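Long-range contacts in prolyl oligopeptidase (Galerina marginata, PDB 5N4B), which cleaves peptide bonds after proline and joins peptide ends into rings, processing the precursors of the amanitin toxins: residues 369-377 with 386-395; 332-340 with 351-362. The protein carries 1 engineered substitution. All blocks are in the same frame, centred on the assembly; numbering follows the deposited sequence. Where two conformers were deposited one is given.

Contact 1: 369-377 with 386-395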
loop_
_atom_site.group_PDB
_atom_site.type_symbol
_atom_site.label_atom_id
_atom_site.label_comp_id
_atom_site.label_asym_id
_atom_site.label_seq_id
_atom_site.Cartn_x
_atom_site.Cartn_y
_atom_site.Cartn_z
ATOM N N ASN A 369 23.584 -13.069 -7.454
ATOM C CA ASN A 369 24.701 -13.885 -7.939
ATOM C C ASN A 369 25.812 -13.926 -6.898
ATOM O O ASN A 369 26.997 -13.747 -7.214
ATOM C CB ASN A 369 25.222 -13.407 -9.295
ATOM C CG ASN A 369 26.207 -14.372 -9.940
ATOM O OD1 ASN A 369 26.123 -15.586 -9.732
ATOM N ND2 ASN A 369 27.135 -13.831 -10.749
ATOM N N GLU A 370 25.401 -14.135 -5.657
ATOM C CA GLU A 370 26.243 -14.306 -4.478
ATOM C C GLU A 370 27.012 -13.079 -4.004
ATOM O O GLU A 370 27.150 -12.907 -2.789
ATOM C CB GLU A 370 27.226 -15.465 -4.630
ATOM C CG GLU A 370 26.553 -16.859 -4.723
ATOM C CD GLU A 370 25.897 -17.395 -3.418
ATOM O OE1 GLU A 370 25.592 -16.644 -2.464
ATOM O OE2 GLU A 370 25.632 -18.627 -3.372
ATOM N N GLU A 371 27.520 -12.249 -4.915
ATOM C CA GLU A 371 28.480 -11.219 -4.524
ATOM C C GLU A 371 28.173 -9.830 -5.066
ATOM O O GLU A 371 28.866 -8.874 -4.683
ATOM C CB GLU A 371 29.897 -11.624 -4.948
ATOM C CG GLU A 371 30.141 -11.721 -6.394
ATOM C CD GLU A 371 31.633 -11.962 -6.692
ATOM O OE1 GLU A 371 32.162 -12.993 -6.211
ATOM O OE2 GLU A 371 32.260 -11.099 -7.358
ATOM N N TYR A 372 27.220 -9.695 -5.972
ATOM C CA TYR A 372 26.881 -8.420 -6.582
ATOM C C TYR A 372 25.707 -7.801 -5.840
ATOM O O TYR A 372 24.984 -8.446 -5.080
ATOM C CB TYR A 372 26.507 -8.576 -8.054
ATOM C CG TYR A 372 27.597 -9.021 -8.977
ATOM C CD1 TYR A 372 27.977 -10.336 -9.038
ATOM C CD2 TYR A 372 28.238 -8.101 -9.779
ATOM C CE1 TYR A 372 29.016 -10.737 -9.913
ATOM C CE2 TYR A 372 29.250 -8.472 -10.658
ATOM C CZ TYR A 372 29.637 -9.800 -10.713
ATOM O OH TYR A 372 30.645 -10.220 -11.577
ATOM N N PHE A 373 25.508 -6.519 -6.067
ATOM C CA PHE A 373 24.376 -5.816 -5.484
ATOM C C PHE A 373 23.638 -5.076 -6.577
ATOM O O PHE A 373 24.254 -4.455 -7.435
ATOM C CB PHE A 373 24.802 -4.855 -4.380
ATOM C CG PHE A 373 25.467 -5.532 -3.231
ATOM C CD1 PHE A 373 24.701 -6.010 -2.188
ATOM C CD2 PHE A 373 26.817 -5.741 -3.227
ATOM C CE1 PHE A 373 25.283 -6.659 -1.122
ATOM C CE2 PHE A 373 27.400 -6.383 -2.142
ATOM C CZ PHE A 373 26.662 -6.839 -1.110
ATOM N N VAL A 374 22.310 -5.139 -6.550
ATOM C CA VAL A 374 21.439 -4.386 -7.455
ATOM C C VAL A 374 20.751 -3.341 -6.593
ATOM O O VAL A 374 20.219 -3.668 -5.532
ATOM C CB VAL A 374 20.435 -5.295 -8.175
ATOM C CG1 VAL A 374 19.656 -4.531 -9.229
ATOM C CG2 VAL A 374 21.132 -6.519 -8.803
ATOM N N ALA A 375 20.811 -2.069 -7.023
ATOM C CA ALA A 375 20.299 -0.948 -6.247
ATOM C C ALA A 375 19.312 -0.171 -7.084
ATOM O O ALA A 375 19.538 0.063 -8.270
ATOM C CB ALA A 375 21.439 0.004 -5.874
ATOM N N ILE A 376 18.226 0.262 -6.450
ATOM C CA ILE A 376 17.274 1.189 -7.061
ATOM C C ILE A 376 17.375 2.485 -6.294
ATOM O O ILE A 376 17.214 2.505 -5.060
ATOM C CB ILE A 376 15.847 0.647 -7.065
ATOM C CG1 ILE A 376 15.786 -0.545 -8.009
ATOM C CG2 ILE A 376 14.854 1.756 -7.517
ATOM C CD1 ILE A 376 14.500 -1.275 -7.905
ATOM N N TYR A 377 17.675 3.556 -7.026
ATOM C CA TYR A 377 17.658 4.922 -6.532
ATOM C C TYR A 377 16.434 5.622 -7.071
ATOM O O TYR A 377 16.073 5.476 -8.258
ATOM C CB TYR A 377 18.888 5.680 -6.986
ATOM C CG TYR A 377 20.100 5.385 -6.174
ATOM C CD1 TYR A 377 20.314 6.073 -5.008
ATOM C CD2 TYR A 377 21.019 4.435 -6.565
ATOM C CE1 TYR A 377 21.431 5.817 -4.200
ATOM C CE2 TYR A 377 22.147 4.201 -5.800
ATOM C CZ TYR A 377 22.316 4.882 -4.618
ATOM O OH TYR A 377 23.440 4.541 -3.890
ATOM N N TYR A 386 20.885 0.218 -10.808
ATOM C CA TYR A 386 22.341 0.081 -10.956
ATOM C C TYR A 386 22.798 -1.280 -10.464
ATOM O O TYR A 386 22.285 -1.799 -9.480
ATOM C CB TYR A 386 23.109 1.181 -10.186
ATOM C CG TYR A 386 22.788 2.566 -10.677
ATOM C CD1 TYR A 386 21.723 3.266 -10.151
ATOM C CD2 TYR A 386 23.484 3.137 -11.701
ATOM C CE1 TYR A 386 21.409 4.527 -10.622
ATOM C CE2 TYR A 386 23.211 4.390 -12.146
ATOM C CZ TYR A 386 22.157 5.080 -11.626
ATOM O OH TYR A 386 21.850 6.325 -12.151
ATOM N N LEU A 387 23.856 -1.794 -11.098
ATOM C CA LEU A 387 24.571 -2.987 -10.676
ATOM C C LEU A 387 25.881 -2.553 -10.033
ATOM O O LEU A 387 26.599 -1.725 -10.607
ATOM C CB LEU A 387 24.822 -3.889 -11.886
ATOM C CG LEU A 387 25.552 -5.170 -11.568
ATOM C CD1 LEU A 387 24.707 -6.107 -10.708
ATOM C CD2 LEU A 387 25.905 -5.853 -12.903
ATOM N N TYR A 388 26.171 -3.102 -8.881
ATOM C CA TYR A 388 27.401 -2.871 -8.116
ATOM C C TYR A 388 28.169 -4.168 -7.918
ATOM O O TYR A 388 27.585 -5.245 -7.755
ATOM C CB TYR A 388 27.083 -2.355 -6.718
ATOM C CG TYR A 388 26.667 -0.909 -6.661
ATOM C CD1 TYR A 388 25.379 -0.508 -7.011
ATOM C CD2 TYR A 388 27.558 0.061 -6.267
ATOM C CE1 TYR A 388 25.026 0.816 -6.999
ATOM C CE2 TYR A 388 27.184 1.419 -6.223
ATOM C CZ TYR A 388 25.911 1.755 -6.578
ATOM O OH TYR A 388 25.570 3.097 -6.544
ATOM N N SER A 389 29.484 -4.063 -7.913
ATOM C CA SER A 389 30.337 -5.193 -7.609
ATOM C C SER A 389 30.471 -5.423 -6.122
ATOM O O SER A 389 30.049 -4.625 -5.290
ATOM C CB SER A 389 31.735 -4.930 -8.183
ATOM O OG SER A 389 32.434 -3.944 -7.391
ATOM N N LYS A 390 31.144 -6.529 -5.784
ATOM C CA LYS A 390 31.426 -6.859 -4.400
ATOM C C LYS A 390 32.290 -5.794 -3.733
ATOM O O LYS A 390 32.252 -5.674 -2.514
ATOM C CB LYS A 390 32.137 -8.226 -4.352
ATOM C CG LYS A 390 33.544 -8.264 -4.955
ATOM C CD LYS A 390 34.219 -9.637 -4.791
ATOM C CE LYS A 390 35.663 -9.585 -5.235
ATOM N NZ LYS A 390 36.214 -10.955 -5.263
ATOM N N ALA A 391 33.084 -5.048 -4.514
ATOM C CA ALA A 391 33.912 -3.976 -3.987
ATOM C C ALA A 391 33.172 -2.653 -3.918
ATOM O O ALA A 391 33.799 -1.623 -3.657
ATOM C CB ALA A 391 35.180 -3.836 -4.815
ATOM N N GLY A 392 31.875 -2.662 -4.116
ATOM C CA GLY A 392 31.096 -1.450 -4.041
ATOM C C GLY A 392 31.281 -0.518 -5.203
ATOM O O GLY A 392 30.988 0.671 -5.071
ATOM N N VAL A 393 31.696 -1.021 -6.354
ATOM C CA VAL A 393 31.873 -0.179 -7.527
ATOM C C VAL A 393 30.592 -0.193 -8.330
ATOM O O VAL A 393 30.080 -1.268 -8.665
ATOM C CB VAL A 393 33.069 -0.645 -8.381
ATOM C CG1 VAL A 393 33.185 0.238 -9.616
ATOM C CG2 VAL A 393 34.358 -0.628 -7.604
ATOM N N GLN A 394 30.066 0.984 -8.649
ATOM C CA GLN A 394 28.915 1.038 -9.540
ATOM C C GLN A 394 29.371 0.681 -10.938
ATOM O O GLN A 394 30.193 1.403 -11.524
ATOM C CB GLN A 394 28.327 2.436 -9.504
ATOM C CG GLN A 394 26.930 2.493 -10.097
ATOM C CD GLN A 394 26.436 3.907 -10.146
ATOM O OE1 GLN A 394 25.823 4.410 -9.184
ATOM N NE2 GLN A 394 26.695 4.554 -11.234
ATOM N N LEU A 395 28.853 -0.420 -11.482
ATOM C CA LEU A 395 29.318 -0.969 -12.747
ATOM C C LEU A 395 28.567 -0.439 -13.932
ATOM O O LEU A 395 29.177 -0.145 -14.973
ATOM C CB LEU A 395 29.223 -2.495 -12.732
ATOM C CG LEU A 395 30.083 -3.221 -11.682
ATOM C CD1 LEU A 395 29.801 -4.700 -11.690
ATOM C CD2 LEU A 395 31.549 -2.963 -11.870
HETATM O O HOH W 1 31.415 -8.595 -7.857
HETATM O O HOH W 2 34.478 -13.334 -5.633
HETATM O O HOH W 3 34.885 -11.858 -7.816
#
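Phe-373 and Tyr-388 form a hydrogen-bonded antiparallel pair in which each main-chain N and O serves the other: Phe-373 N reaches Tyr-388 O at 3.0 Å, and Tyr-388 N returns to Phe-373 O at 2.8 Å. Two residues on, Ala-375 and Tyr-386 repeat this pair of hydrogen bonds, with Ala-375 N to Tyr-386 O at 2.9 Å, and between them Val-374 and Leu-387 make a non-hydrogen-bonded pair. Those two lie on one face of the sheet. There Leu-387, its CG trans to the backbone N (chi1 -180°), sets CD1 against both Tyr-372 CB and Val-374 CG2. The other face carries Phe-373, Ala-375, Tyr-386 and Tyr-388; Ala-375 CB rests 3.8 Å from Tyr-388 CE1. Tyr-377 crosses Tyr-386 at about a right angle, and the hydroxyl of Tyr-386 is bonded to Glu-384. Beyond Tyr-388 the direct pairing stops and water takes over. One water donates a hydrogen bond to Glu-371 OE2 at 2.7 Å and accepts one from Lys-390 N at 2.9 Å, while sitting above the centre of the Tyr-372 ring. Another links Glu-371 OE2 with Lys-390 NZ, two groups 4.5 Å apart and beyond a direct salt bridge, so their attraction is probably softened by solvent. Around the type I turn from Ser-389 to Gly-392, Ser-389 OG accepts Val-393 N at 3.2 Å and, weakly, Ala-391 N; Ser-389 O takes Gly-392 N, and Ser-389 N donates to Val-393 O. Leu-395 N then donates to Leu-387 O, tying the next strand on. Inner hairpin 372-379/382-388, followed by a tight turn into the outermost strand, is characteristic of a four-stranded antiparallel beta-propeller blade.

Contact 2: 332-340 with 351-362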
loop_
_atom_site.group_PDB
_atom_site.type_symbol
_atom_site.label_atom_id
_atom_site.label_comp_id
_atom_site.label_asym_id
_atom_site.label_seq_id
_atom_site.Cartn_x
_atom_site.Cartn_y
_atom_site.Cartn_z
ATOM N N ASN A 332 21.892 8.608 10.228
ATOM C CA ASN A 332 22.671 9.788 9.849
ATOM C C ASN A 332 22.688 9.994 8.349
ATOM O O ASN A 332 23.618 10.569 7.790
ATOM C CB ASN A 332 24.108 9.714 10.363
ATOM C CG ASN A 332 24.179 9.632 11.834
ATOM O OD1 ASN A 332 23.471 10.348 12.520
ATOM N ND2 ASN A 332 25.019 8.731 12.336
ATOM N N ALA A 333 21.586 9.624 7.675
ATOM C CA ALA A 333 21.531 9.529 6.212
ATOM C C ALA A 333 20.090 9.504 5.748
ATOM O O ALA A 333 19.550 8.456 5.403
ATOM C CB ALA A 333 22.288 8.303 5.719
ATOM N N PRO A 334 19.447 10.662 5.729
ATOM C CA PRO A 334 18.018 10.699 5.423
ATOM C C PRO A 334 17.651 10.188 4.061
ATOM O O PRO A 334 16.487 9.789 3.871
ATOM C CB PRO A 334 17.645 12.161 5.625
ATOM C CG PRO A 334 18.883 12.903 5.535
ATOM C CD PRO A 334 19.972 11.988 6.073
ATOM N N GLN A 335 18.576 10.118 3.093
ATOM C CA GLN A 335 18.300 9.552 1.781
ATOM C C GLN A 335 18.691 8.083 1.678
ATOM O O GLN A 335 18.585 7.492 0.588
ATOM C CB GLN A 335 19.026 10.353 0.704
ATOM C CG GLN A 335 18.566 11.773 0.581
ATOM C CD GLN A 335 17.397 11.962 -0.280
ATOM O OE1 GLN A 335 16.547 11.117 -0.442
ATOM N NE2 GLN A 335 17.332 13.160 -0.876
ATOM N N TYR A 336 19.092 7.480 2.797
ATOM C CA TYR A 336 19.487 6.082 2.928
ATOM C C TYR A 336 20.856 5.795 2.315
ATOM O O TYR A 336 21.369 6.543 1.480
ATOM C CB TYR A 336 18.393 5.134 2.430
ATOM C CG TYR A 336 17.153 5.040 3.275
ATOM C CD1 TYR A 336 16.178 6.028 3.247
ATOM C CD2 TYR A 336 16.952 3.955 4.119
ATOM C CE1 TYR A 336 15.011 5.918 4.015
ATOM C CE2 TYR A 336 15.797 3.862 4.887
ATOM C CZ TYR A 336 14.849 4.849 4.818
ATOM O OH TYR A 336 13.661 4.808 5.569
ATOM N N LYS A 337 21.418 4.662 2.721
ATOM C CA LYS A 337 22.765 4.224 2.342
ATOM C C LYS A 337 22.907 2.762 2.731
ATOM O O LYS A 337 22.025 2.197 3.362
ATOM C CB LYS A 337 23.858 5.065 3.011
ATOM C CG LYS A 337 23.896 4.947 4.516
ATOM C CD LYS A 337 25.017 5.730 5.132
ATOM C CE LYS A 337 24.974 5.706 6.641
ATOM N NZ LYS A 337 26.192 6.433 7.183
ATOM N N VAL A 338 24.002 2.141 2.335
ATOM C CA VAL A 338 24.326 0.781 2.769
ATOM C C VAL A 338 25.520 0.855 3.686
ATOM O O VAL A 338 26.569 1.405 3.291
ATOM C CB VAL A 338 24.631 -0.178 1.607
ATOM C CG1 VAL A 338 24.967 -1.569 2.142
ATOM C CG2 VAL A 338 23.495 -0.244 0.610
ATOM N N ILE A 339 25.387 0.266 4.869
ATOM C CA ILE A 339 26.480 0.115 5.801
ATOM C C ILE A 339 26.832 -1.365 5.928
ATOM O O ILE A 339 26.067 -2.267 5.569
ATOM C CB ILE A 339 26.175 0.714 7.198
ATOM C CG1 ILE A 339 24.979 -0.015 7.812
ATOM C CG2 ILE A 339 25.935 2.209 7.123
ATOM C CD1 ILE A 339 24.788 0.327 9.300
ATOM N N THR A 340 28.025 -1.621 6.465
ATOM C CA THR A 340 28.365 -2.919 7.010
ATOM C C THR A 340 28.551 -2.797 8.515
ATOM O O THR A 340 29.118 -1.815 9.001
ATOM C CB THR A 340 29.625 -3.491 6.360
ATOM O OG1 THR A 340 30.759 -2.604 6.557
ATOM C CG2 THR A 340 29.403 -3.766 4.863
ATOM N N ARG A 351 30.709 0.828 8.991
ATOM C CA ARG A 351 31.328 1.504 7.860
ATOM C C ARG A 351 30.311 1.679 6.743
ATOM O O ARG A 351 29.412 0.855 6.592
ATOM C CB ARG A 351 32.502 0.651 7.348
ATOM C CG ARG A 351 33.701 0.697 8.240
ATOM C CD ARG A 351 34.739 -0.335 7.822
ATOM N NE ARG A 351 35.994 -0.124 8.527
ATOM C CZ ARG A 351 37.012 -0.957 8.479
ATOM N NH1 ARG A 351 36.954 -2.083 7.764
ATOM N NH2 ARG A 351 38.128 -0.588 9.108
ATOM N N ASP A 352 30.467 2.715 5.955
ATOM C CA ASP A 352 29.663 2.921 4.754
ATOM C C ASP A 352 30.200 2.048 3.647
ATOM O O ASP A 352 31.398 2.095 3.331
ATOM C CB ASP A 352 29.690 4.371 4.272
ATOM C CG ASP A 352 28.964 5.338 5.198
ATOM O OD1 ASP A 352 28.275 4.920 6.168
ATOM O OD2 ASP A 352 29.076 6.541 4.932
ATOM N N PHE A 353 29.335 1.258 3.014
ATOM C CA PHE A 353 29.681 0.465 1.843
ATOM C C PHE A 353 29.289 1.169 0.557
ATOM O O PHE A 353 30.103 1.278 -0.372
ATOM C CB PHE A 353 29.031 -0.918 1.936
ATOM C CG PHE A 353 29.214 -1.790 0.715
ATOM C CD1 PHE A 353 30.478 -2.247 0.368
ATOM C CD2 PHE A 353 28.148 -2.197 -0.057
ATOM C CE1 PHE A 353 30.672 -3.079 -0.737
ATOM C CE2 PHE A 353 28.325 -3.001 -1.156
ATOM C CZ PHE A 353 29.563 -3.448 -1.511
ATOM N N ILE A 354 28.032 1.636 0.493
ATOM C CA ILE A 354 27.552 2.491 -0.597
ATOM C C ILE A 354 27.131 3.770 0.105
ATOM O O ILE A 354 26.159 3.734 0.865
ATOM C CB ILE A 354 26.423 1.851 -1.413
ATOM C CG1 ILE A 354 26.959 0.645 -2.152
ATOM C CG2 ILE A 354 25.853 2.911 -2.385
ATOM C CD1 ILE A 354 25.855 -0.190 -2.785
ATOM N N PRO A 355 27.806 4.887 -0.090
ATOM C CA PRO A 355 27.494 6.101 0.675
ATOM C C PRO A 355 26.150 6.676 0.288
ATOM O O PRO A 355 25.647 6.451 -0.802
ATOM C CB PRO A 355 28.641 7.058 0.299
ATOM C CG PRO A 355 29.193 6.545 -0.950
ATOM C CD PRO A 355 28.987 5.045 -0.952
ATOM N N GLU A 356 25.601 7.470 1.193
ATOM C CA GLU A 356 24.385 8.238 0.925
ATOM C C GLU A 356 24.579 9.164 -0.256
ATOM O O GLU A 356 25.619 9.839 -0.364
ATOM C CB GLU A 356 24.030 9.062 2.158
ATOM C CG GLU A 356 22.694 9.746 2.054
ATOM C CD GLU A 356 22.459 10.825 3.096
ATOM O OE1 GLU A 356 23.453 11.314 3.675
ATOM O OE2 GLU A 356 21.297 11.210 3.294
ATOM N N GLU A 357 23.553 9.262 -1.085
ATOM C CA GLU A 357 23.490 10.276 -2.141
ATOM C C GLU A 357 22.641 11.410 -1.599
ATOM O O GLU A 357 21.509 11.169 -1.166
ATOM C CB GLU A 357 22.851 9.678 -3.377
ATOM C CG GLU A 357 23.725 8.715 -4.079
ATOM C CD GLU A 357 24.960 9.362 -4.699
ATOM O OE1 GLU A 357 24.849 10.500 -5.189
ATOM O OE2 GLU A 357 26.040 8.740 -4.672
ATOM N N LYS A 358 23.180 12.621 -1.595
ATOM C CA LYS A 358 22.488 13.768 -1.031
ATOM C C LYS A 358 21.115 13.932 -1.645
ATOM O O LYS A 358 20.186 14.355 -0.953
ATOM C CB LYS A 358 23.339 15.022 -1.236
ATOM C CG LYS A 358 22.807 16.317 -0.633
ATOM C CD LYS A 358 23.708 17.502 -1.027
ATOM C CE LYS A 358 23.196 18.854 -0.557
ATOM N NZ LYS A 358 23.073 18.898 0.908
ATOM N N ASP A 359 20.989 13.660 -2.924
ATOM C CA ASP A 359 19.781 14.033 -3.665
ATOM C C ASP A 359 19.158 12.852 -4.424
ATOM O O ASP A 359 18.568 13.022 -5.510
ATOM C CB ASP A 359 20.088 15.183 -4.618
ATOM C CG ASP A 359 20.432 16.479 -3.885
ATOM O OD1 ASP A 359 19.611 17.009 -3.077
ATOM O OD2 ASP A 359 21.558 16.936 -4.109
ATOM N N ALA A 360 19.351 11.633 -3.932
ATOM C CA ALA A 360 18.578 10.527 -4.468
ATOM C C ALA A 360 18.416 9.504 -3.359
ATOM O O ALA A 360 19.394 9.132 -2.718
ATOM C CB ALA A 360 19.248 9.862 -5.656
ATOM N N LYS A 361 17.203 9.015 -3.172
ATOM C CA LYS A 361 16.899 8.057 -2.131
ATOM C C LYS A 361 17.282 6.666 -2.595
ATOM O O LYS A 361 16.878 6.197 -3.654
ATOM C CB LYS A 361 15.407 8.112 -1.830
ATOM C CG LYS A 361 14.972 7.159 -0.739
ATOM C CD LYS A 361 13.473 7.225 -0.526
ATOM C CE LYS A 361 13.044 6.433 0.605
ATOM N NZ LYS A 361 11.547 6.416 0.645
ATOM N N LEU A 362 17.999 5.958 -1.751
ATOM C CA LEU A 362 18.274 4.544 -1.993
ATOM C C LEU A 362 17.037 3.775 -1.535
ATOM O O LEU A 362 16.750 3.695 -0.331
ATOM C CB LEU A 362 19.519 4.116 -1.238
ATOM C CG LEU A 362 19.889 2.634 -1.364
ATOM C CD1 LEU A 362 20.238 2.293 -2.815
ATOM C CD2 LEU A 362 20.987 2.268 -0.424
HETATM O O HOH W 4 23.635 12.771 5.949
HETATM O O HOH W 5 21.180 7.635 -1.028
#
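Val-338 O accepts two main-chain donors, Phe-353 N at 2.8 Å and Ile-354 N at 3.2 Å, from the same face of its carbonyl plane: a classic beta bulge beside the outermost strand of a beta-propeller blade. The bulge shifts the register by one residue, and the chain turns a corner at Phe-353. The apolar packing is tight around Val-338. Its CG1 meets the edge of the Phe-353 ring; with CG1 trans to the backbone N (chi1 180°), CG2 falls trans to the carbonyl carbon and presses on Leu-362 CD2 at 3.7 Å and on Ile-354 CB. Leu-362 belongs to the first strand of the following blade, and its N bonds to Gln-335 O at 2.9 Å. The loop 355-360 between the strands is held from within by Gln-335, whose bent side chain sends NE2 to Lys-358 O at 3.1 Å, above the plane of that carbonyl. The polar flank is looser. Extended beyond CG, Lys-337 crosses Asp-352 at about a right angle in a salt bridge, NZ to OD1 2.8 Å, on the syn side of a carboxylate whose residue is exposed. A water joins Glu-356 OE1 to Asn-332 O. The other carboxylate oxygen makes the direct link: Glu-356 OE2 takes Gln-335 N at 2.9 Å on its anti side, 17° out of the carboxylate plane.

Overall arrangement
Contacts 1 and 2 are in series along the chain, their centres 14 Å apart, and belong to consecutive blades of the propeller. Strand 361-368, entered at the end of contact 2, lies beside strand 372-379 of contact 1. Phe-353 wedges between the blades: its CZ lies 3.6 Å from Gly-392 CA, and its CE2 lies 3.6 Å from Phe-373 CE2 in an edge-to-face meeting. Deeper along the seam Tyr-377 packs on Ile-354 and Leu-362. Both contacts lie away from the charge-relay residues Asp-662, His-699 and the engineered Ala-578, but contact 2 also reaches the hydrolase domain, through Lys-361 NZ to Gly-532 O and Pro-334 to Glu-536.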